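Local structure of putative dehydratase (Mesorhizobium loti, 2POZ) at residues N9-K14 / L22-T27; F158-Q163 / L202-S207; L184-V189 / R220-L225; V344-N349 / R373-Y378. The protein is of unproven function but probably acts as a lyase, a putative dehydratase of the mandelate racemase/muconate lactonizing enzyme family that assembles as an octamer. One frame throughout, in Å; residues are numbered along the deposited sequence.

Interaction 1 (N9-K14 / L22-T27); sequences NIYLLK and LVEIST
Asn9 and Glu24 face each other as a hydrogen-bonded pair of the antiparallel hairpin formed by strands 5-12 and 21-27, part of the four-stranded sheet in the N-terminal capping domain of this enolase-type fold. The N-H of Asn9 reaches the carbonyl O of Glu24 at 2.9 Å with an angle of 170° at the hydrogen, and the N-H of Glu24 returns the bond to the O of Asn9. Two residues along, Tyr11 N bonds to Leu22 O at 2.8 Å, while Leu22 N donates to Tyr11 O. Between these pairs, Ile10 and Val23 form the non-hydrogen-bonded pair, with a CA-H...O contact of 3.2 Å from Val23 CA to Asn9 O. Their side chains turn to the face covered by helices 45-59 and 87-108; those of Asn9, Tyr11, Leu22 and Glu24 occupy the other face, where Lys372 packs on Tyr11 and Glu24, and Ile375 on Tyr11 and Leu22.

Glu24 CG stands anti to its backbone N (chi1 177°), and the extended chain runs beside Asn9, pointing the same way. The phenol of Tyr11 crosses it with ring and carboxylate planes 88° apart, Glu24 CB lying at the ring edge. Only a weak bond, 3.4 Å, links Tyr11 OH to Glu24 OE1. Beyond the last bridge Leu13 reaches Leu22 at an angle, its CD1 lying 3.9 Å from Leu22 CD1.

Interaction 2 (F158-Q163 / L202-S207); sequences FYPLAQ and LMVDLS
Tyr159 OH and Ser207 O are joined through one water, which is hydrogen-bonded to the hydroxyl at 2.8 Å and donates to Ser207 O at 2.9 Å. The hydroxyl is also bonded to Val172 N, and Lys83 of a second subunit reaches Ser207 O as well. Asp205 OD1 accepts Ser207 N from above its carboxylate plane, closing an Asx turn.

Met203 O, of a selenomethionine, receives the N-H of Phe158 at 3.1 Å, nearly in line with the carbonyl bond. Phe158 O in turn accepts from Asp205 N at 3.0 Å, but this donor stands 36° out of the carbonyl plane. The two bonds flank Val204, the bridge partner of Phe158, and join neighbouring parallel strands 155-158 and 201-205 of the TIM-like barrel at their C-terminal ends.

Val204 divides its branches: CG1, anti to the backbone N (chi1 170°), packs on Pro160 CD, and CG2 faces Phe158 CZ. Leu161 CD1 meets Leu206 CD2 at 3.9 Å. Asp205 O lies 3.1 Å from Tyr159 CD1 at the ring edge, with Leu206 O near CE1. With these carbonyls at the ring and Ser207 O bonded to water and lysine, the chain leaving the strand is probably held by its polar groups, the Asp205 carboxylate included.

Interaction 3 (L184-V189 / R220-L225); sequences LAYRRV and RKIGEL
Tyr186 receives Lys221 over one face of its ring and Leu225 at CE1, where Leu225 CD1 comes to 3.9 Å. The lysine crosses it at about a right angle: Lys221 CE lies 3.7 Å from the ring centroid in a CH-pi contact, while NZ stands 4.5 Å from it and only 7° off the ring normal, a cation-pi arrangement. The lysine chain runs extended as far as CE and then bends at its last torsion (chi4 59°), which carries the ammonium group over the middle of the ring. Arg187, held by a salt bridge to Glu183, brings NE to the edge of the same ring in its plane.

This partly buried contact joins helix 179-196 to the end of helix 212-222, consecutive outer helices of the barrel with strand 201-205 between them in the chain. Ile222 CG2 sits at the ring edge, 3.9 Å from Tyr186 CD1.

Leu225 CD1 touches Val189 more closely than the tyrosine, 3.6 Å from CG1. Val189 sends CG1 across to Leu225 because that branch lies anti to the backbone N (chi1 180°); the same methyl also faces Ile222 CG2, 4.2 Å away. Phe218 of helix 212-222 and Pro160 of the loop after strand 155-158 also pack on Val189.

Interaction 4 (V344-N349 / R373-Y378); sequences VEVLEN and RNIEPY
The Tyr378 ring and the Asn374 amide are the flat groups that face residues 344-349. Pro377 CB lies over one face of the ring, 4.2 Å above its plane and offset toward the rim, and the backbone O of Asn374 lies in plane at the edge. Val344 CG2 approaches the same ring obliquely, 4.1 Å from Tyr378 CE2.

The amide of Asn374 is used along its own plane. Its ND2 donates to Glu345 O at 2.9 Å with an angle of 171° at the hydrogen, and that oxygen lies just 5° out of the amide plane. The donor is also in the plane of the Glu345 carbonyl, so the bond is straight and lies in both planes. Asn374 CG lies anti to its own carbonyl carbon (chi1 -73°), directing the amide to the loop while CB rests near Val344 CG1. Those two side chains slide past each other in opposite directions, and Val344 CG1 touches Asn374 O at 3.7 Å.

Glu345 turns its carboxylate back to its own loop. OE2 accepts Leu347 N at 3.1 Å through the anti lone pair and also bonds to Ser312 OG; OE1 bonds to Tyr343 OH. The loop carbonyl gripped by Asn374 thus belongs to a residue fastened at both carboxylate oxygens.

Val346 CG1 meets Ile375 CG2 at 3.9 Å, the side chains crossing at about a right angle, with Leu13 and Leu22 nearby. The arrangement joins the loop between strands 331-333 and 353-354 to the C-terminal segment that returns to the N-terminal capping domain, the two-domain architecture of the enolase superfamily.

The four contacts form two touching pairs, well apart in the molecule. Interactions 1 and 4 have centres about 10 Å apart and touch: Leu12 N lies 3.0 Å from Tyr378 O, a probable hydrogen bond, and Leu13 CD2 packs 3.5 Å from Val346 CG1. Interactions 2 and 3 interlock along the chain in a beta-alpha-beta-alpha order, and Arg188 NH1 lies 2.8 Å from both Pro160 O and Ala162 O. About 32 Å separates the centres of interactions 1 and 2. In relatives the active site lies at the C-terminal ends of the barrel strands, beneath the capping domain; interaction 2 is at such strand ends, whereas interaction 3 lies in the outer helical layer.

Interaction 1 (N9-K14 / L22-T27)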
loop_
_atom_site.group_PDB
_atom_site.type_symbol
_atom_site.label_atom_id
_atom_site.label_comp_id
_atom_site.label_asym_id
_atom_site.label_seq_id
_atom_site.Cartn_x
_atom_site.Cartn_y
_atom_site.Cartn_z
ATOM N N ASN A 9 11.072 37.504 31.483
ATOM C CA ASN A 9 10.359 38.674 30.981
ATOM C C ASN A 9 9.862 38.383 29.571
ATOM O O ASN A 9 10.580 37.797 28.757
ATOM C CB ASN A 9 11.277 39.904 30.952
ATOM C CG ASN A 9 11.490 40.515 32.334
ATOM O OD1 ASN A 9 12.463 41.232 32.555
ATOM N ND2 ASN A 9 10.577 40.248 33.257
ATOM N N ILE A 10 8.632 38.801 29.293
ATOM C CA ILE A 10 8.017 38.595 27.991
ATOM C C ILE A 10 7.720 39.947 27.358
ATOM O O ILE A 10 7.071 40.798 27.966
ATOM C CB ILE A 10 6.714 37.799 28.134
ATOM C CG1 ILE A 10 7.013 36.462 28.816
ATOM C CG2 ILE A 10 6.091 37.564 26.760
ATOM C CD1 ILE A 10 5.831 35.861 29.517
ATOM N N TYR A 11 8.190 40.122 26.129
ATOM C CA TYR A 11 8.025 41.371 25.399
ATOM C C TYR A 11 7.196 41.163 24.139
ATOM O O TYR A 11 7.448 40.230 23.376
ATOM C CB TYR A 11 9.409 41.911 25.013
ATOM C CG TYR A 11 10.363 42.053 26.183
ATOM C CD1 TYR A 11 10.484 43.262 26.867
ATOM C CD2 TYR A 11 11.119 40.963 26.632
ATOM C CE1 TYR A 11 11.335 43.388 27.975
ATOM C CE2 TYR A 11 11.975 41.078 27.742
ATOM C CZ TYR A 11 12.073 42.295 28.405
ATOM O OH TYR A 11 12.901 42.418 29.499
ATOM N N LEU A 12 6.201 42.023 23.936
ATOM C CA LEU A 12 5.351 41.969 22.754
ATOM C C LEU A 12 5.601 43.289 22.031
ATOM O O LEU A 12 4.992 44.304 22.336
ATOM C CB LEU A 12 3.878 41.839 23.150
ATOM C CG LEU A 12 2.831 41.860 22.032
ATOM C CD1 LEU A 12 3.183 40.870 20.933
ATOM C CD2 LEU A 12 1.466 41.540 22.628
ATOM N N LEU A 13 6.518 43.267 21.078
ATOM C CA LEU A 13 6.872 44.472 20.349
ATOM C C LEU A 13 5.932 44.917 19.248
ATOM O O LEU A 13 5.113 44.155 18.734
ATOM C CB LEU A 13 8.259 44.327 19.721
ATOM C CG LEU A 13 9.530 44.525 20.550
ATOM C CD1 LEU A 13 9.610 43.487 21.645
ATOM C CD2 LEU A 13 10.740 44.428 19.629
ATOM N N LYS A 14 6.070 46.193 18.914
ATOM C CA LYS A 14 5.358 46.806 17.808
ATOM C C LYS A 14 6.583 47.245 17.038
ATOM O O LYS A 14 7.268 48.182 17.440
ATOM C CB LYS A 14 4.546 48.031 18.239
ATOM C CG LYS A 14 3.799 48.680 17.066
ATOM C CD LYS A 14 3.012 49.922 17.470
ATOM C CE LYS A 14 3.917 51.133 17.626
ATOM N NZ LYS A 14 3.129 52.392 17.776
ATOM N N LEU A 22 9.256 38.360 22.262
ATOM C CA LEU A 22 10.538 37.938 22.798
ATOM C C LEU A 22 10.458 37.519 24.252
ATOM O O LEU A 22 9.540 37.901 24.970
ATOM C CB LEU A 22 11.562 39.071 22.695
ATOM C CG LEU A 22 11.612 39.972 21.466
ATOM C CD1 LEU A 22 12.697 41.028 21.707
ATOM C CD2 LEU A 22 11.893 39.177 20.209
ATOM N N VAL A 23 11.442 36.731 24.672
ATOM C CA VAL A 23 11.524 36.284 26.047
ATOM C C VAL A 23 12.965 36.480 26.511
ATOM O O VAL A 23 13.905 36.335 25.730
ATOM C CB VAL A 23 11.128 34.789 26.200
ATOM C CG1 VAL A 23 12.147 33.888 25.505
ATOM C CG2 VAL A 23 11.040 34.426 27.682
ATOM N N GLU A 24 13.126 36.856 27.774
ATOM C CA GLU A 24 14.439 37.044 28.356
ATOM C C GLU A 24 14.433 36.286 29.669
ATOM O O GLU A 24 13.619 36.571 30.545
ATOM C CB GLU A 24 14.724 38.518 28.643
ATOM C CG GLU A 24 16.067 38.720 29.325
ATOM C CD GLU A 24 16.275 40.140 29.820
ATOM O OE1 GLU A 24 15.528 40.583 30.725
ATOM O OE2 GLU A 24 17.192 40.805 29.297
ATOM N N ILE A 25 15.338 35.326 29.801
ATOM C CA ILE A 25 15.422 34.527 31.020
ATOM C C ILE A 25 16.614 34.985 31.847
ATOM O O ILE A 25 17.743 34.993 31.363
ATOM C CB ILE A 25 15.594 33.022 30.689
ATOM C CG1 ILE A 25 14.387 32.518 29.891
ATOM C CG2 ILE A 25 15.769 32.215 31.980
ATOM C CD1 ILE A 25 14.544 31.079 29.388
ATOM N N SER A 26 16.359 35.366 33.098
ATOM C CA SER A 26 17.427 35.811 33.992
ATOM C C SER A 26 17.748 34.720 35.006
ATOM O O SER A 26 16.867 33.949 35.383
ATOM C CB SER A 26 17.006 37.084 34.735
ATOM O OG SER A 26 16.794 38.150 33.828
ATOM N N THR A 27 19.007 34.665 35.441
ATOM C CA THR A 27 19.458 33.678 36.422
ATOM C C THR A 27 20.086 34.376 37.639
ATOM O O THR A 27 20.394 35.576 37.599
ATOM C CB THR A 27 20.512 32.720 35.825
ATOM O OG1 THR A 27 21.652 33.474 35.394
ATOM C CG2 THR A 27 19.934 31.951 34.642
#

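Interaction 2 (F158-Q163 / L202-S207)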
loop_
_atom_site.group_PDB
_atom_site.type_symbol
_atom_site.label_atom_id
_atom_site.label_comp_id
_atom_site.label_asym_id
_atom_site.label_seq_id
_atom_site.Cartn_x
_atom_site.Cartn_y
_atom_site.Cartn_z
ATOM N N PHE A 158 8.759 35.251 -3.672
ATOM C CA PHE A 158 7.581 36.109 -3.656
ATOM C C PHE A 158 6.277 35.326 -3.757
ATOM O O PHE A 158 6.244 34.203 -4.254
ATOM C CB PHE A 158 7.668 37.157 -4.780
ATOM C CG PHE A 158 7.750 36.571 -6.162
ATOM C CD1 PHE A 158 6.667 36.653 -7.029
ATOM C CD2 PHE A 158 8.917 35.948 -6.603
ATOM C CE1 PHE A 158 6.738 36.121 -8.322
ATOM C CE2 PHE A 158 8.998 35.413 -7.890
ATOM C CZ PHE A 158 7.905 35.503 -8.753
ATOM N N TYR A 159 5.212 35.943 -3.254
ATOM C CA TYR A 159 3.865 35.376 -3.249
ATOM C C TYR A 159 3.127 36.090 -4.382
ATOM O O TYR A 159 2.857 37.286 -4.295
ATOM C CB TYR A 159 3.215 35.677 -1.890
ATOM C CG TYR A 159 1.779 35.234 -1.742
ATOM C CD1 TYR A 159 1.439 33.877 -1.705
ATOM C CD2 TYR A 159 0.753 36.175 -1.614
ATOM C CE1 TYR A 159 0.114 33.466 -1.540
ATOM C CE2 TYR A 159 -0.576 35.778 -1.446
ATOM C CZ TYR A 159 -0.885 34.421 -1.408
ATOM O OH TYR A 159 -2.187 34.032 -1.211
ATOM N N PRO A 160 2.789 35.368 -5.461
ATOM C CA PRO A 160 2.096 35.983 -6.596
ATOM C C PRO A 160 0.577 35.904 -6.603
ATOM O O PRO A 160 -0.061 36.340 -7.566
ATOM C CB PRO A 160 2.681 35.229 -7.775
ATOM C CG PRO A 160 2.692 33.813 -7.239
ATOM C CD PRO A 160 3.229 33.999 -5.803
ATOM N N LEU A 161 -0.013 35.370 -5.538
ATOM C CA LEU A 161 -1.461 35.208 -5.494
ATOM C C LEU A 161 -2.251 36.251 -4.696
ATOM O O LEU A 161 -3.452 36.084 -4.490
ATOM C CB LEU A 161 -1.792 33.796 -4.968
ATOM C CG LEU A 161 -1.057 32.607 -5.610
ATOM C CD1 LEU A 161 -1.504 31.288 -4.954
ATOM C CD2 LEU A 161 -1.336 32.579 -7.123
ATOM N N ALA A 162 -1.605 37.327 -4.254
ATOM C CA ALA A 162 -2.314 38.340 -3.457
ATOM C C ALA A 162 -3.393 39.076 -4.257
ATOM O O ALA A 162 -3.215 39.376 -5.438
ATOM C CB ALA A 162 -1.326 39.346 -2.866
ATOM N N GLN A 163 -4.510 39.362 -3.599
ATOM C CA GLN A 163 -5.614 40.064 -4.233
ATOM C C GLN A 163 -5.821 41.408 -3.529
ATOM O O GLN A 163 -5.778 41.482 -2.304
ATOM C CB GLN A 163 -6.920 39.268 -4.118
ATOM C CG GLN A 163 -6.808 37.751 -4.090
ATOM C CD GLN A 163 -6.428 37.147 -5.424
ATOM O OE1 GLN A 163 -6.767 37.677 -6.488
ATOM N NE2 GLN A 163 -5.736 36.013 -5.376
ATOM N N LEU A 202 14.516 32.237 -8.698
ATOM C CA LEU A 202 13.221 32.684 -8.221
ATOM C C LEU A 202 12.484 31.587 -7.460
ATOM O O LEU A 202 12.389 30.451 -7.920
ATOM C CB LEU A 202 12.362 33.151 -9.398
ATOM C CG LEU A 202 12.939 34.303 -10.227
ATOM C CD1 LEU A 202 11.970 34.647 -11.351
ATOM C CD2 LEU A 202 13.183 35.512 -9.338
HETATM N N MSE A 203 11.974 31.935 -6.289
HETATM C CA MSE A 203 11.211 30.989 -5.491
HETATM C C MSE A 203 9.782 31.517 -5.451
HETATM O O MSE A 203 9.550 32.696 -5.188
HETATM C CB MSE A 203 11.764 30.885 -4.064
HETATM C CG MSE A 203 13.122 30.200 -3.941
HETATM SE SE MSE A 203 14.617 31.228 -4.668
HETATM C CE MSE A 203 16.080 30.176 -3.925
ATOM N N VAL A 204 8.824 30.647 -5.731
ATOM C CA VAL A 204 7.428 31.043 -5.720
ATOM C C VAL A 204 6.711 30.433 -4.515
ATOM O O VAL A 204 6.583 29.210 -4.400
ATOM C CB VAL A 204 6.720 30.602 -7.026
ATOM C CG1 VAL A 204 5.220 30.792 -6.904
ATOM C CG2 VAL A 204 7.248 31.424 -8.196
ATOM N N ASP A 205 6.260 31.295 -3.612
ATOM C CA ASP A 205 5.529 30.864 -2.424
ATOM C C ASP A 205 4.033 30.990 -2.713
ATOM O O ASP A 205 3.548 32.080 -3.033
ATOM C CB ASP A 205 5.925 31.733 -1.222
ATOM C CG ASP A 205 5.073 31.457 0.020
ATOM O OD1 ASP A 205 4.475 30.364 0.128
ATOM O OD2 ASP A 205 5.013 32.342 0.894
ATOM N N LEU A 206 3.314 29.871 -2.632
ATOM C CA LEU A 206 1.878 29.874 -2.881
ATOM C C LEU A 206 1.098 29.995 -1.571
ATOM O O LEU A 206 -0.112 30.223 -1.573
ATOM C CB LEU A 206 1.461 28.610 -3.643
ATOM C CG LEU A 206 2.132 28.431 -5.013
ATOM C CD1 LEU A 206 1.502 27.247 -5.751
ATOM C CD2 LEU A 206 1.983 29.708 -5.839
ATOM N N SER A 207 1.805 29.840 -0.457
ATOM C CA SER A 207 1.216 29.956 0.876
ATOM C C SER A 207 -0.130 29.245 0.991
ATOM O O SER A 207 -1.084 29.807 1.517
ATOM C CB SER A 207 1.050 31.444 1.234
ATOM O OG SER A 207 0.884 31.642 2.630
HETATM O O HOH W 1 -2.569 31.368 -0.447
#

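Interaction 3 (L184-V189 / R220-L225)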
loop_
_atom_site.group_PDB
_atom_site.type_symbol
_atom_site.label_atom_id
_atom_site.label_comp_id
_atom_site.label_asym_id
_atom_site.label_seq_id
_atom_site.Cartn_x
_atom_site.Cartn_y
_atom_site.Cartn_z
ATOM N N LEU A 184 -3.427 36.914 -14.066
ATOM C CA LEU A 184 -2.653 38.004 -13.499
ATOM C C LEU A 184 -1.521 37.425 -12.635
ATOM O O LEU A 184 -0.406 37.947 -12.622
ATOM C CB LEU A 184 -3.586 38.895 -12.674
ATOM C CG LEU A 184 -3.115 40.233 -12.097
ATOM C CD1 LEU A 184 -2.318 39.981 -10.855
ATOM C CD2 LEU A 184 -2.314 41.005 -13.134
ATOM N N ALA A 185 -1.808 36.337 -11.928
ATOM C CA ALA A 185 -0.804 35.697 -11.083
ATOM C C ALA A 185 0.362 35.265 -11.969
ATOM O O ALA A 185 1.529 35.468 -11.632
ATOM C CB ALA A 185 -1.403 34.478 -10.379
ATOM N N TYR A 186 0.032 34.670 -13.110
ATOM C CA TYR A 186 1.046 34.215 -14.042
ATOM C C TYR A 186 1.881 35.379 -14.589
ATOM O O TYR A 186 3.105 35.270 -14.712
ATOM C CB TYR A 186 0.396 33.468 -15.209
ATOM C CG TYR A 186 1.355 33.227 -16.350
ATOM C CD1 TYR A 186 2.351 32.256 -16.260
ATOM C CD2 TYR A 186 1.299 34.014 -17.505
ATOM C CE1 TYR A 186 3.274 32.073 -17.295
ATOM C CE2 TYR A 186 2.213 33.844 -18.541
ATOM C CZ TYR A 186 3.194 32.876 -18.432
ATOM O OH TYR A 186 4.089 32.709 -19.463
ATOM N N ARG A 187 1.215 36.485 -14.916
ATOM C CA ARG A 187 1.900 37.656 -15.453
ATOM C C ARG A 187 2.837 38.257 -14.415
ATOM O O ARG A 187 3.886 38.794 -14.762
ATOM C CB ARG A 187 0.886 38.713 -15.917
ATOM C CG ARG A 187 0.033 38.258 -17.098
ATOM C CD ARG A 187 0.890 37.996 -18.330
ATOM N NE ARG A 187 0.153 37.283 -19.375
ATOM C CZ ARG A 187 0.675 36.893 -20.536
ATOM N NH1 ARG A 187 1.947 37.147 -20.818
ATOM N NH2 ARG A 187 -0.075 36.236 -21.410
ATOM N N ARG A 188 2.460 38.168 -13.141
ATOM C CA ARG A 188 3.305 38.693 -12.078
ATOM C C ARG A 188 4.607 37.895 -12.020
ATOM O O ARG A 188 5.691 38.468 -11.889
ATOM C CB ARG A 188 2.596 38.603 -10.723
ATOM C CG ARG A 188 1.467 39.599 -10.506
ATOM C CD ARG A 188 0.745 39.270 -9.203
ATOM N NE ARG A 188 -0.233 40.281 -8.812
ATOM C CZ ARG A 188 -1.223 40.060 -7.952
ATOM N NH1 ARG A 188 -1.362 38.857 -7.406
ATOM N NH2 ARG A 188 -2.061 41.043 -7.619
ATOM N N VAL A 189 4.500 36.570 -12.113
ATOM C CA VAL A 189 5.689 35.724 -12.073
ATOM C C VAL A 189 6.565 36.013 -13.299
ATOM O O VAL A 189 7.789 36.134 -13.189
ATOM C CB VAL A 189 5.310 34.212 -12.037
ATOM C CG1 VAL A 189 6.567 33.356 -11.993
ATOM C CG2 VAL A 189 4.451 33.921 -10.810
ATOM N N ARG A 220 2.394 24.206 -13.656
ATOM C CA ARG A 220 2.837 23.777 -14.974
ATOM C C ARG A 220 3.005 25.000 -15.872
ATOM O O ARG A 220 3.931 25.066 -16.674
ATOM C CB ARG A 220 1.827 22.804 -15.586
ATOM C CG ARG A 220 1.889 21.407 -14.972
ATOM C CD ARG A 220 0.803 20.496 -15.537
ATOM N NE ARG A 220 0.951 19.130 -15.046
ATOM C CZ ARG A 220 -0.033 18.240 -15.012
ATOM N NH1 ARG A 220 -1.242 18.576 -15.443
ATOM N NH2 ARG A 220 0.187 17.019 -14.533
ATOM N N LYS A 221 2.113 25.974 -15.726
ATOM C CA LYS A 221 2.190 27.176 -16.544
ATOM C C LYS A 221 3.465 27.964 -16.287
ATOM O O LYS A 221 4.085 28.444 -17.234
ATOM C CB LYS A 221 0.973 28.070 -16.301
ATOM C CG LYS A 221 0.795 29.187 -17.326
ATOM C CD LYS A 221 -0.551 29.880 -17.144
ATOM C CE LYS A 221 -0.752 31.006 -18.158
ATOM N NZ LYS A 221 -0.691 30.520 -19.572
ATOM N N ILE A 222 3.875 28.086 -15.024
ATOM C CA ILE A 222 5.081 28.853 -14.717
ATOM C C ILE A 222 6.379 28.057 -14.823
ATOM O O ILE A 222 7.466 28.624 -14.708
ATOM C CB ILE A 222 5.027 29.490 -13.299
ATOM C CG1 ILE A 222 4.975 28.399 -12.220
ATOM C CG2 ILE A 222 3.824 30.417 -13.200
ATOM C CD1 ILE A 222 5.151 28.926 -10.785
ATOM N N GLY A 223 6.264 26.751 -15.049
ATOM C CA GLY A 223 7.443 25.908 -15.151
ATOM C C GLY A 223 8.473 26.383 -16.162
ATOM O O GLY A 223 9.672 26.178 -15.984
ATOM N N GLU A 224 7.997 27.031 -17.218
ATOM C CA GLU A 224 8.856 27.537 -18.280
ATOM C C GLU A 224 9.595 28.811 -17.869
ATOM O O GLU A 224 10.466 29.292 -18.591
ATOM C CB GLU A 224 8.017 27.803 -19.535
ATOM C CG GLU A 224 7.310 26.558 -20.110
ATOM C CD GLU A 224 6.366 25.872 -19.117
ATOM O OE1 GLU A 224 5.541 26.566 -18.479
ATOM O OE2 GLU A 224 6.442 24.631 -18.981
ATOM N N LEU A 225 9.251 29.356 -16.707
ATOM C CA LEU A 225 9.906 30.569 -16.228
ATOM C C LEU A 225 11.128 30.268 -15.352
ATOM O O LEU A 225 11.716 31.176 -14.766
ATOM C CB LEU A 225 8.898 31.442 -15.474
ATOM C CG LEU A 225 7.733 31.889 -16.368
ATOM C CD1 LEU A 225 6.713 32.673 -15.569
ATOM C CD2 LEU A 225 8.279 32.732 -17.518
#

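Interaction 4 (V344-N349 / R373-Y378)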
loop_
_atom_site.group_PDB
_atom_site.type_symbol
_atom_site.label_atom_id
_atom_site.label_comp_id
_atom_site.label_asym_id
_atom_site.label_seq_id
_atom_site.Cartn_x
_atom_site.Cartn_y
_atom_site.Cartn_z
ATOM N N VAL A 344 11.967 48.425 15.336
ATOM C CA VAL A 344 12.731 48.393 16.571
ATOM C C VAL A 344 13.914 47.439 16.502
ATOM O O VAL A 344 13.737 46.228 16.365
ATOM C CB VAL A 344 11.842 47.965 17.766
ATOM C CG1 VAL A 344 12.692 47.844 19.035
ATOM C CG2 VAL A 344 10.728 48.977 17.964
ATOM N N GLU A 345 15.123 47.986 16.599
ATOM C CA GLU A 345 16.325 47.162 16.591
ATOM C C GLU A 345 16.488 46.590 18.000
ATOM O O GLU A 345 16.697 47.333 18.957
ATOM C CB GLU A 345 17.549 48.003 16.227
ATOM C CG GLU A 345 18.837 47.194 16.186
ATOM C CD GLU A 345 18.719 45.967 15.295
ATOM O OE1 GLU A 345 18.545 46.142 14.071
ATOM O OE2 GLU A 345 18.790 44.832 15.825
ATOM N N VAL A 346 16.385 45.270 18.127
ATOM C CA VAL A 346 16.500 44.625 19.434
ATOM C C VAL A 346 17.929 44.229 19.796
ATOM O O VAL A 346 18.213 43.907 20.946
ATOM C CB VAL A 346 15.610 43.352 19.511
ATOM C CG1 VAL A 346 14.162 43.704 19.183
ATOM C CG2 VAL A 346 16.134 42.293 18.548
ATOM N N LEU A 347 18.834 44.253 18.827
ATOM C CA LEU A 347 20.207 43.858 19.110
ATOM C C LEU A 347 21.201 44.998 19.049
ATOM O O LEU A 347 21.071 45.911 18.237
ATOM C CB LEU A 347 20.659 42.764 18.141
ATOM C CG LEU A 347 19.902 41.437 18.192
ATOM C CD1 LEU A 347 20.590 40.443 17.270
ATOM C CD2 LEU A 347 19.870 40.913 19.623
ATOM N N GLU A 348 22.207 44.926 19.910
ATOM C CA GLU A 348 23.242 45.944 19.938
ATOM C C GLU A 348 24.139 45.705 18.727
ATOM O O GLU A 348 24.673 46.641 18.126
ATOM C CB GLU A 348 24.060 45.820 21.223
ATOM C CG GLU A 348 24.885 47.043 21.527
ATOM C CD GLU A 348 24.019 48.228 21.885
ATOM O OE1 GLU A 348 23.354 48.172 22.947
ATOM O OE2 GLU A 348 23.998 49.206 21.104
ATOM N N ASN A 349 24.275 44.436 18.363
ATOM C CA ASN A 349 25.116 44.032 17.245
ATOM C C ASN A 349 24.352 43.150 16.261
ATOM O O ASN A 349 24.626 41.955 16.134
ATOM C CB ASN A 349 26.319 43.279 17.793
ATOM C CG ASN A 349 25.994 42.550 19.084
ATOM O OD1 ASN A 349 25.091 41.703 19.128
ATOM N ND2 ASN A 349 26.717 42.883 20.150
ATOM N N ARG A 373 16.930 49.039 26.553
ATOM C CA ARG A 373 16.174 50.281 26.427
ATOM C C ARG A 373 15.160 50.224 25.288
ATOM O O ARG A 373 14.104 50.852 25.362
ATOM C CB ARG A 373 17.106 51.475 26.198
ATOM C CG ARG A 373 16.340 52.748 25.842
ATOM C CD ARG A 373 17.244 53.927 25.523
ATOM N NE ARG A 373 16.479 55.049 24.974
ATOM C CZ ARG A 373 16.981 56.259 24.743
ATOM N NH1 ARG A 373 18.254 56.508 25.014
ATOM N NH2 ARG A 373 16.215 57.221 24.240
ATOM N N ASN A 374 15.471 49.471 24.237
ATOM C CA ASN A 374 14.565 49.381 23.096
ATOM C C ASN A 374 13.383 48.432 23.267
ATOM O O ASN A 374 12.332 48.641 22.667
ATOM C CB ASN A 374 15.345 49.010 21.835
ATOM C CG ASN A 374 16.176 50.164 21.317
ATOM O OD1 ASN A 374 16.123 51.265 21.866
ATOM N ND2 ASN A 374 16.941 49.926 20.255
ATOM N N ILE A 375 13.542 47.398 24.089
ATOM C CA ILE A 375 12.455 46.447 24.281
ATOM C C ILE A 375 11.676 46.641 25.581
ATOM O O ILE A 375 10.524 46.217 25.686
ATOM C CB ILE A 375 12.968 44.987 24.234
ATOM C CG1 ILE A 375 13.918 44.726 25.407
ATOM C CG2 ILE A 375 13.661 44.719 22.898
ATOM C CD1 ILE A 375 14.405 43.300 25.499
ATOM N N GLU A 376 12.301 47.277 26.571
ATOM C CA GLU A 376 11.649 47.505 27.857
ATOM C C GLU A 376 10.259 48.143 27.737
ATOM O O GLU A 376 9.345 47.777 28.475
ATOM C CB GLU A 376 12.552 48.357 28.754
ATOM C CG GLU A 376 12.049 48.540 30.180
ATOM C CD GLU A 376 11.782 47.224 30.895
ATOM O OE1 GLU A 376 12.504 46.232 30.632
ATOM O OE2 GLU A 376 10.855 47.189 31.735
ATOM N N PRO A 377 10.077 49.101 26.804
ATOM C CA PRO A 377 8.766 49.738 26.645
ATOM C C PRO A 377 7.687 48.734 26.235
ATOM O O PRO A 377 6.491 48.990 26.391
ATOM C CB PRO A 377 9.008 50.772 25.542
ATOM C CG PRO A 377 10.444 51.125 25.714
ATOM C CD PRO A 377 11.083 49.766 25.959
ATOM N N TYR A 378 8.119 47.589 25.720
ATOM C CA TYR A 378 7.191 46.569 25.259
ATOM C C TYR A 378 7.022 45.382 26.214
ATOM O O TYR A 378 6.405 44.366 25.865
ATOM C CB TYR A 378 7.628 46.113 23.866
ATOM C CG TYR A 378 7.606 47.257 22.872
ATOM C CD1 TYR A 378 6.397 47.784 22.407
ATOM C CD2 TYR A 378 8.792 47.870 22.457
ATOM C CE1 TYR A 378 6.371 48.899 21.553
ATOM C CE2 TYR A 378 8.774 48.979 21.612
ATOM C CZ TYR A 378 7.562 49.487 21.166
ATOM O OH TYR A 378 7.555 50.590 20.340
#